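Local coordinates for protein telomerase reverse transcriptase (Candida tropicalis MYA-3404, PDB 6ZD1) that is a telomerase catalytic subunit that probably extends chromosome ends by reverse-transcribing a template held in the RNA component of the enzyme, at residues 314-319 and 496-501; 372-377 and 666-671; 578-583 and 635-640. All blocks are in the same frame, centred on the assembly; numbering follows the deposited sequence.

Contact 1 (314-319 and 496-501)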
loop_
_atom_site.group_PDB
_atom_site.type_symbol
_atom_site.label_atom_id
_atom_site.label_comp_id
_atom_site.label_asym_id
_atom_site.label_seq_id
_atom_site.Cartn_x
_atom_site.Cartn_y
_atom_site.Cartn_z
ATOM N N ASP A 314 -22.655 -4.692 -3.457
ATOM C CA ASP A 314 -23.920 -4.155 -2.972
ATOM C C ASP A 314 -24.791 -3.655 -4.115
ATOM O O ASP A 314 -26.017 -3.815 -4.082
ATOM C CB ASP A 314 -23.660 -3.039 -1.962
ATOM C CG ASP A 314 -23.439 -3.567 -0.560
ATOM O OD1 ASP A 314 -24.431 -3.705 0.187
ATOM O OD2 ASP A 314 -22.278 -3.865 -0.214
ATOM N N ARG A 315 -24.185 -3.030 -5.127
ATOM C CA ARG A 315 -24.982 -2.562 -6.256
ATOM C C ARG A 315 -25.569 -3.730 -7.043
ATOM O O ARG A 315 -26.663 -3.607 -7.607
ATOM C CB ARG A 315 -24.135 -1.662 -7.159
ATOM C CG ARG A 315 -23.693 -0.356 -6.499
ATOM C CD ARG A 315 -24.701 0.775 -6.679
ATOM N NE ARG A 315 -24.448 1.547 -7.894
ATOM C CZ ARG A 315 -25.211 1.504 -8.982
ATOM N NH1 ARG A 315 -26.290 0.730 -9.007
ATOM N NH2 ARG A 315 -24.902 2.239 -10.041
ATOM N N ILE A 316 -24.877 -4.872 -7.070
ATOM C CA ILE A 316 -25.418 -6.071 -7.704
ATOM C C ILE A 316 -26.494 -6.710 -6.831
ATOM O O ILE A 316 -27.541 -7.140 -7.330
ATOM C CB ILE A 316 -24.281 -7.059 -8.024
ATOM C CG1 ILE A 316 -23.329 -6.450 -9.048
ATOM C CG2 ILE A 316 -24.834 -8.373 -8.550
ATOM C CD1 ILE A 316 -22.077 -7.262 -9.264
ATOM N N LEU A 317 -26.251 -6.791 -5.520
ATOM C CA LEU A 317 -27.252 -7.338 -4.608
ATOM C C LEU A 317 -28.514 -6.486 -4.591
ATOM O O LEU A 317 -29.628 -7.017 -4.505
ATOM C CB LEU A 317 -26.670 -7.462 -3.202
ATOM C CG LEU A 317 -25.574 -8.513 -3.029
ATOM C CD1 LEU A 317 -25.153 -8.595 -1.574
ATOM C CD2 LEU A 317 -26.042 -9.870 -3.530
ATOM N N THR A 318 -28.362 -5.161 -4.641
ATOM C CA THR A 318 -29.528 -4.296 -4.783
ATOM C C THR A 318 -30.184 -4.489 -6.146
ATOM O O THR A 318 -31.416 -4.505 -6.253
ATOM C CB THR A 318 -29.124 -2.836 -4.565
ATOM O OG1 THR A 318 -28.570 -2.691 -3.251
ATOM C CG2 THR A 318 -30.327 -1.911 -4.702
ATOM N N PHE A 319 -29.374 -4.659 -7.195
ATOM C CA PHE A 319 -29.917 -4.965 -8.514
ATOM C C PHE A 319 -30.697 -6.274 -8.489
ATOM O O PHE A 319 -31.799 -6.362 -9.042
ATOM C CB PHE A 319 -28.776 -5.025 -9.534
ATOM C CG PHE A 319 -29.224 -5.203 -10.960
ATOM C CD1 PHE A 319 -29.866 -4.176 -11.637
ATOM C CD2 PHE A 319 -28.962 -6.387 -11.637
ATOM C CE1 PHE A 319 -30.265 -4.338 -12.954
ATOM C CE2 PHE A 319 -29.357 -6.556 -12.952
ATOM C CZ PHE A 319 -30.009 -5.529 -13.613
ATOM N N LEU A 496 -27.517 -2.807 -15.596
ATOM C CA LEU A 496 -26.648 -2.245 -14.571
ATOM C C LEU A 496 -25.207 -2.251 -15.058
ATOM O O LEU A 496 -24.690 -3.300 -15.451
ATOM C CB LEU A 496 -26.762 -3.041 -13.269
ATOM C CG LEU A 496 -25.699 -2.736 -12.215
ATOM C CD1 LEU A 496 -25.932 -1.357 -11.626
ATOM C CD2 LEU A 496 -25.680 -3.804 -11.128
ATOM N N LEU A 497 -24.566 -1.084 -15.034
ATOM C CA LEU A 497 -23.156 -0.936 -15.371
ATOM C C LEU A 497 -22.390 -0.435 -14.156
ATOM O O LEU A 497 -22.830 0.498 -13.475
ATOM C CB LEU A 497 -22.960 0.032 -16.545
ATOM C CG LEU A 497 -21.524 0.280 -17.019
ATOM C CD1 LEU A 497 -20.937 -0.978 -17.647
ATOM C CD2 LEU A 497 -21.459 1.452 -17.990
ATOM N N LEU A 498 -21.235 -1.046 -13.897
ATOM C CA LEU A 498 -20.394 -0.722 -12.754
ATOM C C LEU A 498 -18.950 -0.588 -13.215
ATOM O O LEU A 498 -18.512 -1.298 -14.130
ATOM C CB LEU A 498 -20.488 -1.786 -11.661
ATOM C CG LEU A 498 -21.848 -2.003 -11.003
ATOM C CD1 LEU A 498 -21.729 -3.111 -9.978
ATOM C CD2 LEU A 498 -22.329 -0.718 -10.357
ATOM N N ARG A 499 -18.222 0.345 -12.594
ATOM C CA ARG A 499 -16.830 0.603 -12.927
ATOM C C ARG A 499 -15.991 0.559 -11.660
ATOM O O ARG A 499 -16.333 1.189 -10.656
ATOM C CB ARG A 499 -16.663 1.947 -13.649
ATOM C CG ARG A 499 -15.250 2.186 -14.159
ATOM C CD ARG A 499 -15.116 3.520 -14.879
ATOM N NE ARG A 499 -15.267 4.648 -13.966
ATOM C CZ ARG A 499 -14.306 5.087 -13.161
ATOM N NH1 ARG A 499 -13.123 4.485 -13.150
ATOM N NH2 ARG A 499 -14.531 6.121 -12.364
ATOM N N LEU A 500 -14.875 -0.172 -11.747
ATOM C CA LEU A 500 -13.895 -0.318 -10.639
ATOM C C LEU A 500 -12.493 -0.084 -11.214
ATOM O O LEU A 500 -11.934 -1.033 -11.803
ATOM C CB LEU A 500 -14.020 -1.723 -10.042
ATOM C CG LEU A 500 -13.346 -1.923 -8.685
ATOM C CD1 LEU A 500 -13.257 -0.607 -7.927
ATOM C CD2 LEU A 500 -14.086 -2.965 -7.860
ATOM N N VAL A 501 -11.975 1.141 -11.065
ATOM C CA VAL A 501 -10.627 1.536 -11.579
ATOM C C VAL A 501 -10.570 1.298 -13.094
ATOM O O VAL A 501 -10.929 2.222 -13.850
ATOM C CB VAL A 501 -9.485 0.812 -10.838
ATOM C CG1 VAL A 501 -8.121 1.350 -11.243
ATOM C CG2 VAL A 501 -9.662 0.877 -9.329
#
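Leu496 reaches up to the helix with CG anti to its own backbone N (chi1 168°), and this drops its branches between Arg315 and Phe319. Arg315 answers with a chain bent at both chi2 and chi3, which folds its guanidinium back over the strand instead of letting it run out straight. Leu496 CB sits over the face of the Phe319 ring, 3.8 Å from the centroid and 17° off the normal, a CH-pi contact in which the two side chains slide past each other in opposite directions. From there Leu496 CD2 runs on to Phe319 CB at 3.7 Å, while the other methyl, Leu496 CD1, comes within 3.4 Å of Arg315 NH1. Leu498 works one step along: its CD2 lies over one face of the Arg315 guanidinium, 3.8 Å above the plane and toward the rim, and its CD1 meets Ile316 CG1 at 3.8 Å. No hydrogen bond crosses the interface; Leu496 CD1 meets the guanidinium obliquely, while Arg315 NH2 bonds Arg303 O. Over these residues the axes of the helix and strand segments run nearly antiparallel (171°) and approach to 9.8 Å, the usual spacing of a helix laid on a sheet. This is the palm of the reverse transcriptase fold, and the strand leads to the Val-Asp-Asp turn that carries motif C in this family. Leu496 and Leu498 give one face of the sheet to helix 309-326, and Leu497 and Arg499 turn to the other, where they touch helix 469-484; alongside, strand 503-508 pairs with the strand through Ile505 and Ile507.

Contact 2 (372-377 and 666-671)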
loop_
_atom_site.group_PDB
_atom_site.type_symbol
_atom_site.label_atom_id
_atom_site.label_comp_id
_atom_site.label_asym_id
_atom_site.label_seq_id
_atom_site.Cartn_x
_atom_site.Cartn_y
_atom_site.Cartn_z
ATOM N N ARG A 372 -9.739 21.533 3.961
ATOM C CA ARG A 372 -9.072 21.333 5.237
ATOM C C ARG A 372 -7.557 21.312 5.075
ATOM O O ARG A 372 -7.026 20.967 4.016
ATOM C CB ARG A 372 -9.536 20.028 5.884
ATOM C CG ARG A 372 -11.007 20.006 6.260
ATOM C CD ARG A 372 -11.469 18.591 6.586
ATOM N NE ARG A 372 -10.568 17.916 7.517
ATOM C CZ ARG A 372 -10.704 17.938 8.839
ATOM N NH1 ARG A 372 -11.709 18.603 9.395
ATOM N NH2 ARG A 372 -9.835 17.293 9.606
ATOM N N GLU A 373 -6.867 21.686 6.147
ATOM C CA GLU A 373 -5.425 21.533 6.231
ATOM C C GLU A 373 -5.099 20.217 6.925
ATOM O O GLU A 373 -5.850 19.740 7.781
ATOM C CB GLU A 373 -4.791 22.702 6.994
ATOM C CG GLU A 373 -3.272 22.624 7.126
ATOM C CD GLU A 373 -2.711 23.619 8.127
ATOM O OE1 GLU A 373 -2.259 24.705 7.702
ATOM O OE2 GLU A 373 -2.726 23.314 9.338
ATOM N N TYR A 374 -3.977 19.621 6.529
ATOM C CA TYR A 374 -3.504 18.388 7.134
ATOM C C TYR A 374 -2.000 18.480 7.322
ATOM O O TYR A 374 -1.310 19.234 6.633
ATOM C CB TYR A 374 -3.848 17.162 6.278
ATOM C CG TYR A 374 -5.327 16.911 6.123
ATOM C CD1 TYR A 374 -6.051 16.273 7.122
ATOM C CD2 TYR A 374 -6.002 17.305 4.976
ATOM C CE1 TYR A 374 -7.404 16.038 6.985
ATOM C CE2 TYR A 374 -7.360 17.076 4.832
ATOM C CZ TYR A 374 -8.053 16.438 5.842
ATOM O OH TYR A 374 -9.403 16.200 5.715
ATOM N N GLY A 375 -1.499 17.695 8.256
ATOM C CA GLY A 375 -0.073 17.633 8.476
ATOM C C GLY A 375 0.597 16.624 7.568
ATOM O O GLY A 375 -0.051 15.881 6.831
ATOM N N THR A 376 1.920 16.601 7.646
ATOM C CA THR A 376 2.752 15.647 6.937
ATOM C C THR A 376 3.244 14.622 7.951
ATOM O O THR A 376 3.261 14.885 9.157
ATOM C CB THR A 376 3.930 16.361 6.256
ATOM O OG1 THR A 376 3.442 17.444 5.451
ATOM C CG2 THR A 376 4.738 15.397 5.392
ATOM N N LEU A 377 3.578 13.420 7.471
ATOM C CA LEU A 377 4.174 12.420 8.357
ATOM C C LEU A 377 5.397 12.995 9.040
ATOM O O LEU A 377 5.513 12.960 10.272
ATOM C CB LEU A 377 4.549 11.146 7.600
ATOM C CG LEU A 377 5.289 10.155 8.514
ATOM C CD1 LEU A 377 4.388 9.734 9.663
ATOM C CD2 LEU A 377 5.801 8.958 7.761
ATOM N N SER A 666 1.014 12.122 3.868
ATOM C CA SER A 666 0.127 13.171 4.351
ATOM C C SER A 666 -0.883 12.592 5.331
ATOM O O SER A 666 -1.331 11.451 5.173
ATOM C CB SER A 666 -0.608 13.856 3.195
ATOM O OG SER A 666 -1.536 14.816 3.676
HETATM N N MSE A 667 -1.236 13.388 6.337
HETATM C CA MSE A 667 -2.167 12.973 7.386
HETATM C C MSE A 667 -3.623 13.012 6.943
HETATM O O MSE A 667 -4.527 12.778 7.744
HETATM C CB MSE A 667 -1.999 13.855 8.625
HETATM C CG MSE A 667 -0.685 13.650 9.337
HETATM SE SE MSE A 667 -0.377 11.760 9.663
HETATM C CE MSE A 667 1.320 11.897 10.614
ATOM N N GLU A 668 -3.849 13.313 5.669
ATOM C CA GLU A 668 -5.209 13.398 5.153
ATOM C C GLU A 668 -5.829 12.006 5.133
ATOM O O GLU A 668 -5.390 11.133 4.378
ATOM C CB GLU A 668 -5.206 14.014 3.758
ATOM C CG GLU A 668 -6.596 14.176 3.166
ATOM C CD GLU A 668 -6.572 14.662 1.732
ATOM O OE1 GLU A 668 -7.530 14.348 0.992
ATOM O OE2 GLU A 668 -5.603 15.352 1.346
ATOM N N GLY A 669 -6.854 11.804 5.958
ATOM C CA GLY A 669 -7.593 10.561 5.989
ATOM C C GLY A 669 -7.310 9.652 7.166
ATOM O O GLY A 669 -7.957 8.602 7.274
ATOM N N VAL A 670 -6.390 10.022 8.062
ATOM C CA VAL A 670 -6.139 9.176 9.226
ATOM C C VAL A 670 -7.323 9.232 10.182
ATOM O O VAL A 670 -7.682 8.225 10.806
ATOM C CB VAL A 670 -4.821 9.567 9.923
ATOM C CG1 VAL A 670 -3.644 9.381 8.974
ATOM C CG2 VAL A 670 -4.874 10.996 10.438
ATOM N N GLU A 671 -7.962 10.399 10.293
ATOM C CA GLU A 671 -9.149 10.516 11.131
ATOM C C GLU A 671 -10.263 9.615 10.619
ATOM O O GLU A 671 -10.832 8.819 11.376
ATOM C CB GLU A 671 -9.613 11.972 11.182
ATOM C CG GLU A 671 -8.756 12.865 12.055
ATOM C CD GLU A 671 -9.373 13.094 13.418
ATOM O OE1 GLU A 671 -9.960 14.175 13.629
ATOM O OE2 GLU A 671 -9.287 12.185 14.271
#
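Met667 N, in a selenomethionine, gives its hydrogen to Gly375 O at 2.8 Å and 167°, the one hydrogen bond across this contact; the donor stands tilted from the carbonyl plane. Next to it Thr376 and Ser666 form a single beta bridge, and beyond that Leu377 pairs through its backbone with Gly665. The selenomethionine chain bends at chi2 and brings Met667 CE to 3.7 Å from Leu377 CA. Met667 to Val670 make a type II turn, with Gly669 as N-cap of helix 670-684. The contact joins this turn, between helices 642-664 and 670-684 of what is, by family, the C-terminal thumb, to the loop after strand 368-372, whose place is consistent with the insertion in fingers domain (IFD) that telomerases carry between motifs A and B'. Tyr374 lays its ring on the turn: Glu668 CA is 3.7 Å from the ring centroid and 16° off the normal. With its first torsion near 180° and its chain extended, Glu668 continues over the same face, CG 3.4 Å from Tyr374 CE2. The carboxylate ends close to parallel with the ring and bonds Ser282 of helix 263-298 through OE2. Arg372 NE gives a hydrogen bond to Tyr374 OH (2.7 Å), the hydroxyl tilted out of the guanidinium plane.

Contact 3 (578-583 and 635-640)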
loop_
_atom_site.group_PDB
_atom_site.type_symbol
_atom_site.label_atom_id
_atom_site.label_comp_id
_atom_site.label_asym_id
_atom_site.label_seq_id
_atom_site.Cartn_x
_atom_site.Cartn_y
_atom_site.Cartn_z
ATOM N N LYS A 578 -4.254 -21.853 16.170
ATOM C CA LYS A 578 -4.352 -23.005 17.072
ATOM C C LYS A 578 -3.198 -22.911 18.069
ATOM O O LYS A 578 -2.068 -23.286 17.744
ATOM C CB LYS A 578 -4.316 -24.320 16.302
ATOM C CG LYS A 578 -4.649 -25.540 17.154
ATOM C CD LYS A 578 -4.073 -26.818 16.561
ATOM C CE LYS A 578 -2.552 -26.831 16.653
ATOM N NZ LYS A 578 -2.077 -26.792 18.065
ATOM N N PHE A 579 -3.491 -22.434 19.282
ATOM C CA PHE A 579 -2.466 -22.153 20.280
ATOM C C PHE A 579 -2.978 -22.510 21.668
ATOM O O PHE A 579 -4.178 -22.694 21.886
ATOM C CB PHE A 579 -2.038 -20.680 20.254
ATOM C CG PHE A 579 -1.574 -20.206 18.911
ATOM C CD1 PHE A 579 -2.464 -19.650 18.013
ATOM C CD2 PHE A 579 -0.245 -20.319 18.548
ATOM C CE1 PHE A 579 -2.039 -19.213 16.774
ATOM C CE2 PHE A 579 0.188 -19.888 17.314
ATOM C CZ PHE A 579 -0.712 -19.334 16.424
ATOM N N ARG A 580 -2.046 -22.596 22.617
ATOM C CA ARG A 580 -2.358 -22.893 24.007
ATOM C C ARG A 580 -2.405 -21.647 24.882
ATOM O O ARG A 580 -2.455 -21.767 26.111
ATOM C CB ARG A 580 -1.338 -23.879 24.580
ATOM C CG ARG A 580 -1.116 -25.123 23.740
ATOM C CD ARG A 580 -0.033 -26.010 24.345
ATOM N NE ARG A 580 1.211 -25.274 24.565
ATOM C CZ ARG A 580 1.688 -24.943 25.761
ATOM N NH1 ARG A 580 1.033 -25.293 26.863
ATOM N NH2 ARG A 580 2.825 -24.267 25.857
ATOM N N SER A 581 -2.383 -20.459 24.285
ATOM C CA SER A 581 -2.367 -19.226 25.058
ATOM C C SER A 581 -2.724 -18.069 24.143
ATOM O O SER A 581 -2.486 -18.124 22.935
ATOM C CB SER A 581 -1.000 -18.980 25.703
ATOM O OG SER A 581 -0.023 -18.710 24.714
ATOM N N PHE A 582 -3.288 -17.013 24.734
ATOM C CA PHE A 582 -3.640 -15.839 23.944
ATOM C C PHE A 582 -2.407 -15.055 23.522
ATOM O O PHE A 582 -2.402 -14.453 22.443
ATOM C CB PHE A 582 -4.599 -14.938 24.719
ATOM C CG PHE A 582 -6.011 -15.447 24.759
ATOM C CD1 PHE A 582 -6.852 -15.285 23.668
ATOM C CD2 PHE A 582 -6.500 -16.083 25.888
ATOM C CE1 PHE A 582 -8.151 -15.752 23.703
ATOM C CE2 PHE A 582 -7.798 -16.550 25.931
ATOM C CZ PHE A 582 -8.626 -16.386 24.837
ATOM N N LYS A 583 -1.361 -15.039 24.353
ATOM C CA LYS A 583 -0.146 -14.329 23.974
ATOM C C LYS A 583 0.427 -14.884 22.678
ATOM O O LYS A 583 0.795 -14.121 21.777
ATOM C CB LYS A 583 0.892 -14.407 25.091
ATOM C CG LYS A 583 2.031 -13.412 24.922
ATOM C CD LYS A 583 3.145 -13.643 25.926
ATOM C CE LYS A 583 3.907 -14.921 25.627
ATOM N NZ LYS A 583 5.065 -15.080 26.549
ATOM N N SER A 635 -9.498 -20.233 25.671
ATOM C CA SER A 635 -10.009 -19.810 26.970
ATOM C C SER A 635 -10.183 -20.979 27.928
ATOM O O SER A 635 -10.204 -20.769 29.146
ATOM C CB SER A 635 -11.335 -19.071 26.808
ATOM O OG SER A 635 -11.775 -18.559 28.052
ATOM N N LYS A 636 -10.292 -22.205 27.409
ATOM C CA LYS A 636 -10.377 -23.372 28.281
ATOM C C LYS A 636 -9.089 -23.563 29.078
ATOM O O LYS A 636 -9.130 -23.960 30.249
ATOM C CB LYS A 636 -10.691 -24.618 27.445
ATOM C CG LYS A 636 -10.257 -25.936 28.075
ATOM C CD LYS A 636 -10.564 -27.133 27.180
ATOM C CE LYS A 636 -10.180 -28.439 27.868
ATOM N NZ LYS A 636 -10.641 -29.651 27.126
ATOM N N GLN A 637 -7.941 -23.257 28.470
ATOM C CA GLN A 637 -6.638 -23.502 29.072
ATOM C C GLN A 637 -5.856 -22.229 29.375
ATOM O O GLN A 637 -4.719 -22.318 29.848
ATOM C CB GLN A 637 -5.804 -24.409 28.156
ATOM C CG GLN A 637 -5.760 -23.926 26.708
ATOM C CD GLN A 637 -4.916 -24.809 25.805
ATOM O OE1 GLN A 637 -3.829 -25.247 26.182
ATOM N NE2 GLN A 637 -5.413 -25.068 24.599
ATOM N N ASP A 638 -6.431 -21.052 29.134
ATOM C CA ASP A 638 -5.728 -19.795 29.371
ATOM C C ASP A 638 -6.752 -18.679 29.489
ATOM O O ASP A 638 -7.577 -18.496 28.589
ATOM C CB ASP A 638 -4.738 -19.491 28.235
ATOM C CG ASP A 638 -4.074 -18.132 28.383
ATOM O OD1 ASP A 638 -3.591 -17.822 29.491
ATOM O OD2 ASP A 638 -4.020 -17.372 27.395
ATOM N N SER A 639 -6.672 -17.912 30.572
ATOM C CA SER A 639 -7.682 -16.902 30.851
ATOM C C SER A 639 -7.453 -15.665 29.994
ATOM O O SER A 639 -6.341 -15.129 29.935
ATOM C CB SER A 639 -7.678 -16.517 32.327
ATOM O OG SER A 639 -8.635 -15.500 32.568
ATOM N N PHE A 640 -8.516 -15.217 29.332
ATOM C CA PHE A 640 -8.454 -14.039 28.479
ATOM C C PHE A 640 -8.292 -12.785 29.334
ATOM O O PHE A 640 -9.135 -12.492 30.189
ATOM C CB PHE A 640 -9.719 -13.953 27.628
ATOM C CG PHE A 640 -9.847 -12.674 26.857
ATOM C CD1 PHE A 640 -9.199 -12.517 25.643
ATOM C CD2 PHE A 640 -10.624 -11.630 27.341
ATOM C CE1 PHE A 640 -9.315 -11.342 24.924
ATOM C CE2 PHE A 640 -10.743 -10.450 26.628
ATOM C CZ PHE A 640 -10.087 -10.307 25.416
#
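Ser581 and Asp638 bring their backbones closest, CA to CA 5.5 Å, where the loop leading into helix 582-596 passes the end of helix 609-637 and the residues leading to helix 642-664. The motif is a helix N-terminus with Ser581 at the N-cap, whose OG bonds Ala584 N weakly; Asp638, from the other segment, accepts the hydrogen bond of the first helical N-H. That bond, Phe582 N to Asp638 OD2, is 2.8 Å long and nearly straight at 167°. Asp638 swings CG away from its N (chi1 175°), which points the carboxylate at the helix start; it is met on the anti side, somewhat out of its plane. A negative group at this end would probably gain from the helix dipole. Phe640 then brings its ring edge to the face of Phe582 in a T-shaped pair, centroids 5.3 Å apart and planes at 75°, with CD1 over the middle of the Phe582 ring. Phe631 of helix 609-637 touches both rings. On the solvent side Gln637 crosses Arg580 at about a right angle, its OE1 3.3 Å from Arg580 CB. Asp638 OD2 lies at the edge of the Phe582 ring, near its plane, 3.2 Å from Phe582 CD2.

How the contacts relate
Contact 1 is the buried one, a largely apolar helix-on-sheet packing in the palm that also takes in an arginine, with no hydrogen bond across it. Contact 2 is partly buried, and contact 3 lies at the surface, its centre about 33 Å from the centre of the chain. In these two, single backbone N-H groups make the crossing bond, to a carbonyl in contact 2 and to a carboxylate in contact 3. None touch: the nearest atoms of contacts 1 and 2 are about 17 Å apart. Contact 3 and the 666-671 side of contact 2 both lie in the C-terminal helical region, contact 3 being nested in the loop that contact 2 closes, whereas contacts 1 and 2 interleave along the chain.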